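Local atomic coordinates of phosphoethanolamine N-methyltransferase 1 (Haemonchus contortus, PDB entry 4KRG), a protein that catalyses methyl transfer from S-adenosylmethionine to phosphoethanolamine, probably the first methylation step on the nematode route to phosphocholine. Residues Arg70-Leu75 and Arg80-Thr85. Residues are numbered along the deposited sequence; the frame is centred on the assembly and turned at random.
Sequences RFTTVL and RWVLST. With SAH (S-adenosyl-L-homocysteine), chain D.
T72 presses both branches of its side chain against S84: CG2 lies 3.9 Å from S84 CB, while OG1 accepts a hydrogen bond from S84 OG, modelled at 2.5 Å, a length so short that its exact value is doubtful. The threonine methyl is turned anti to the backbone N and OG1 lies beside that nitrogen (chi1 -72°), which brings the hydroxyl to the strand. S84 answers with OG roughly anti to its own N. T72 OG1 is also hydrogen-bonded to D63 OD2, and S84 OG has a weak bond with N95, so both buried hydroxyls have partners beyond each other. One turn further along, the contact turns mainly apolar and loose, with V82 CG2 4.3 Å from L75 CB.

R70 and F71 show how a Rossmann-like methyltransferase grips its spent cofactor. R70, extended from CG to NE, approaches the S-adenosylhomocysteine carboxylate with its edge, NE giving OXT a 2.6 Å bond bent to 134° and NH2 a longer one to O. F71 CE2 sits above one face of this guanidinium, nearer its margin than its centre, and the phenyl ring in turn presents its edge to the same carboxylate. E42 forms a salt bridge with R70 NH1, probably helping to orient the arginine.

Segments 70-75 and 81-85 run almost antiparallel, at 170°, their axes coming within 9.1 Å, as expected within a beta-alpha-beta unit. Strand 81-86 pairs in parallel with strands 60-64 and 105-109, and helix 38-50 packs against F71, V74 and L75.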
ATOM      1  N   ARG A  70      15.004   9.178  14.493  1.00 17.17           N
ATOM      2  CA  ARG A  70      15.850   8.512  13.499  1.00 16.32           C
ATOM      3  C   ARG A  70      15.558   8.947  12.055  1.00 14.84           C
ATOM      4  O   ARG A  70      16.444   8.932  11.215  1.00 17.75           O
ATOM      5  CB  ARG A  70      15.824   6.990  13.661  1.00 20.04           C
ATOM      6  CG  ARG A  70      14.463   6.376  13.571  1.00 19.00           C
ATOM      7  CD  ARG A  70      14.463   4.908  13.976  1.00 18.85           C
ATOM      8  NE  ARG A  70      13.196   4.314  13.580  1.00 24.70           N
ATOM      9  CZ  ARG A  70      12.991   3.609  12.474  1.00 20.87           C
ATOM     10  NH1 ARG A  70      13.976   3.354  11.626  1.00 19.76           N
ATOM     11  NH2 ARG A  70      11.784   3.151  12.223  1.00 22.80           N
ATOM     12  N   PHE A  71      14.327   9.351  11.773  1.00 14.28           N
ATOM     13  CA  PHE A  71      14.015   9.928  10.469  1.00 13.44           C
ATOM     14  C   PHE A  71      14.356  11.416  10.422  1.00 15.34           C
ATOM     15  O   PHE A  71      14.883  11.906   9.421  1.00 15.63           O
ATOM     16  CB  PHE A  71      12.543   9.718  10.118  1.00 14.47           C
ATOM     17  CG  PHE A  71      12.187   8.292   9.839  1.00 14.26           C
ATOM     18  CD1 PHE A  71      12.597   7.683   8.664  1.00 15.99           C
ATOM     19  CD2 PHE A  71      11.439   7.559  10.743  1.00 15.35           C
ATOM     20  CE1 PHE A  71      12.268   6.358   8.394  1.00 16.39           C
ATOM     21  CE2 PHE A  71      11.105   6.235  10.477  1.00 17.04           C
ATOM     22  CZ  PHE A  71      11.525   5.639   9.301  1.00 17.64           C
ATOM     23  N   THR A  72      14.040  12.128  11.502  1.00 16.39           N
ATOM     24  CA  THR A  72      14.322  13.560  11.606  1.00 15.63           C
ATOM     25  C   THR A  72      15.769  13.845  11.254  1.00 14.85           C
ATOM     26  O   THR A  72      16.066  14.775  10.508  1.00 17.37           O
ATOM     27  CB  THR A  72      14.016  14.091  13.022  1.00 17.88           C
ATOM     28  OG1 THR A  72      12.600  14.122  13.216  1.00 17.01           O
ATOM     29  CG2 THR A  72      14.566  15.494  13.209  1.00 18.93           C
ATOM     30  N   THR A  73      16.662  13.011  11.776  1.00 14.98           N
ATOM     31  CA  THR A  73      18.092  13.140  11.540  1.00 16.46           C
ATOM     32  C   THR A  73      18.435  13.229  10.053  1.00 15.80           C
ATOM     33  O   THR A  73      19.210  14.088   9.644  1.00 19.15           O
ATOM     34  CB  THR A  73      18.857  11.972  12.189  1.00 15.56           C
ATOM     35  OG1 THR A  73      18.694  12.035  13.611  1.00 16.76           O
ATOM     36  CG2 THR A  73      20.330  12.051  11.857  1.00 17.40           C
ATOM     37  N   VAL A  74      17.846  12.353   9.248  1.00 12.91           N
ATOM     38  CA  VAL A  74      18.150  12.314   7.828  1.00 14.17           C
ATOM     39  C   VAL A  74      17.293  13.301   7.032  1.00 14.70           C
ATOM     40  O   VAL A  74      17.756  13.870   6.043  1.00 16.47           O
ATOM     41  CB  VAL A  74      18.017  10.881   7.258  1.00 13.68           C
ATOM     42  CG1 VAL A  74      18.413  10.847   5.790  1.00 16.88           C
ATOM     43  CG2 VAL A  74      18.889   9.908   8.046  1.00 13.48           C
ATOM     44  N   LEU A  75      16.055  13.516   7.469  1.00 17.00           N
ATOM     45  CA  LEU A  75      15.163  14.464   6.796  1.00 15.40           C
ATOM     46  C   LEU A  75      15.763  15.871   6.762  1.00 15.15           C
ATOM     47  O   LEU A  75      15.725  16.547   5.737  1.00 16.05           O
ATOM     48  CB  LEU A  75      13.785  14.500   7.466  1.00 13.62           C
ATOM     49  CG  LEU A  75      12.876  13.267   7.342  1.00 12.84           C
ATOM     50  CD1 LEU A  75      11.698  13.379   8.310  1.00 12.62           C
ATOM     51  CD2 LEU A  75      12.359  13.094   5.919  1.00 13.82           C
ATOM     52  N   ARG A  80      14.649  22.155   4.030  1.00 14.41           N
ATOM     53  CA  ARG A  80      15.035  23.463   4.536  1.00 15.03           C
ATOM     54  C   ARG A  80      14.919  23.472   6.051  1.00 16.09           C
ATOM     55  O   ARG A  80      15.811  23.945   6.748  1.00 17.91           O
ATOM     56  CB  ARG A  80      14.170  24.574   3.951  1.00 16.74           C
ATOM     57  CG  ARG A  80      14.568  25.944   4.469  1.00 16.29           C
ATOM     58  CD  ARG A  80      13.778  27.064   3.832  1.00 20.31           C
ATOM     59  NE  ARG A  80      12.400  27.115   4.309  1.00 18.85           N
ATOM     60  CZ  ARG A  80      11.609  28.174   4.175  1.00 23.26           C
ATOM     61  NH1 ARG A  80      12.062  29.275   3.584  1.00 25.82           N
ATOM     62  NH2 ARG A  80      10.367  28.131   4.633  1.00 23.42           N
ATOM     63  N   TRP A  81      13.825  22.915   6.550  1.00 14.33           N
ATOM     64  CA  TRP A  81      13.518  22.960   7.969  1.00 14.25           C
ATOM     65  C   TRP A  81      12.617  21.792   8.330  1.00 14.98           C
ATOM     66  O   TRP A  81      11.774  21.382   7.538  1.00 17.05           O
ATOM     67  CB  TRP A  81      12.823  24.277   8.283  1.00 14.81           C
ATOM     68  CG  TRP A  81      12.236  24.403   9.656  1.00 15.94           C
ATOM     69  CD1 TRP A  81      12.894  24.713  10.812  1.00 15.13           C
ATOM     70  CD2 TRP A  81      10.853  24.279   9.999  1.00 18.64           C
ATOM     71  NE1 TRP A  81      12.005  24.768  11.859  1.00 15.21           N
ATOM     72  CE2 TRP A  81      10.744  24.508  11.386  1.00 17.97           C
ATOM     73  CE3 TRP A  81       9.694  23.987   9.270  1.00 17.69           C
ATOM     74  CZ2 TRP A  81       9.518  24.454  12.060  1.00 17.95           C
ATOM     75  CZ3 TRP A  81       8.483  23.935   9.936  1.00 19.11           C
ATOM     76  CH2 TRP A  81       8.403  24.169  11.317  1.00 18.34           C
ATOM     77  N   VAL A  82      12.808  21.251   9.525  1.00 15.90           N
ATOM     78  CA  VAL A  82      11.984  20.152  10.006  1.00 15.84           C
ATOM     79  C   VAL A  82      11.470  20.483  11.399  1.00 16.94           C
ATOM     80  O   VAL A  82      12.238  20.901  12.262  1.00 16.66           O
ATOM     81  CB  VAL A  82      12.781  18.835  10.069  1.00 15.92           C
ATOM     82  CG1 VAL A  82      11.880  17.675  10.485  1.00 15.70           C
ATOM     83  CG2 VAL A  82      13.456  18.554   8.733  1.00 13.66           C
ATOM     84  N   LEU A  83      10.169  20.314  11.605  1.00 15.08           N
ATOM     85  CA  LEU A  83       9.597  20.355  12.944  1.00 16.43           C
ATOM     86  C   LEU A  83       9.385  18.930  13.421  1.00 19.05           C
ATOM     87  O   LEU A  83       8.660  18.156  12.798  1.00 19.23           O
ATOM     88  CB  LEU A  83       8.261  21.091  12.951  1.00 16.60           C
ATOM     89  CG  LEU A  83       7.444  20.889  14.228  1.00 17.78           C
ATOM     90  CD1 LEU A  83       8.145  21.523  15.410  1.00 19.45           C
ATOM     91  CD2 LEU A  83       6.041  21.448  14.075  1.00 19.77           C
ATOM     92  N   SER A  84      10.014  18.587  14.536  1.00 13.26           N
ATOM     93  CA  SER A  84       9.987  17.222  15.033  1.00 16.43           C
ATOM     94  C   SER A  84       9.217  17.181  16.352  1.00 17.81           C
ATOM     95  O   SER A  84       9.569  17.885  17.299  1.00 16.09           O
ATOM     96  CB  SER A  84      11.417  16.746  15.236  1.00 19.99           C
ATOM     97  OG  SER A  84      11.516  15.353  15.083  1.00 22.76           O
ATOM     98  N   THR A  85       8.160  16.372  16.411  1.00 16.57           N
ATOM     99  CA  THR A  85       7.287  16.337  17.587  1.00 17.27           C
ATOM    100  C   THR A  85       7.076  14.913  18.113  1.00 20.55           C
ATOM    101  O   THR A  85       7.101  13.950  17.350  1.00 19.41           O
ATOM    102  CB  THR A  85       5.899  16.936  17.288  1.00 20.04           C
ATOM    103  OG1 THR A  85       5.119  15.997  16.536  1.00 24.11           O
ATOM    104  CG2 THR A  85       6.018  18.227  16.501  1.00 21.77           C
TER
HETATM  105  N   SAH D 502       8.079   7.331  14.099  1.00 15.80           N
HETATM  106  CA  SAH D 502       9.260   6.908  14.869  1.00 17.99           C
HETATM  107  CB  SAH D 502       8.773   6.269  16.214  1.00 19.70           C
HETATM  108  CG  SAH D 502       7.780   5.122  16.032  1.00 16.76           C
HETATM  109  SD  SAH D 502       7.014   4.509  17.559  1.00 21.78           S
HETATM  110  C   SAH D 502      10.092   5.967  14.093  1.00 21.17           C
HETATM  111  O   SAH D 502       9.563   5.183  13.320  1.00 18.76           O
HETATM  112  OXT SAH D 502      11.232   5.771  14.453  1.00 23.31           O
HETATM  113  C5' SAH D 502       5.716   5.709  17.959  1.00 20.42           C
HETATM  114  C4' SAH D 502       6.081   7.054  18.280  1.00 20.70           C
HETATM  115  O4' SAH D 502       4.928   7.921  18.111  1.00 19.38           O
HETATM  116  C3' SAH D 502       6.496   7.180  19.691  1.00 22.02           C
HETATM  117  O3' SAH D 502       7.559   8.100  19.784  1.00 20.99           O
HETATM  118  C2' SAH D 502       5.323   7.721  20.363  1.00 22.73           C
HETATM  119  O2' SAH D 502       5.687   8.449  21.503  1.00 21.89           O
HETATM  120  C1' SAH D 502       4.727   8.588  19.319  1.00 20.21           C
HETATM  121  N9  SAH D 502       3.263   8.870  19.525  1.00 19.49           N
HETATM  122  C8  SAH D 502       2.260   7.985  19.578  1.00 18.29           C
HETATM  123  N7  SAH D 502       1.121   8.678  19.625  1.00 16.46           N
HETATM  124  C5  SAH D 502       1.388   9.985  19.599  1.00 18.92           C
HETATM  125  C6  SAH D 502       0.592  11.143  19.628  1.00 20.31           C
HETATM  126  N6  SAH D 502      -0.779  11.070  19.704  1.00 17.29           N
HETATM  127  N1  SAH D 502       1.211  12.336  19.577  1.00 20.67           N
HETATM  128  C2  SAH D 502       2.533  12.440  19.503  1.00 18.03           C
HETATM  129  N3  SAH D 502       3.318  11.349  19.475  1.00 19.97           N
HETATM  130  C4  SAH D 502       2.775  10.119  19.519  1.00 20.79           C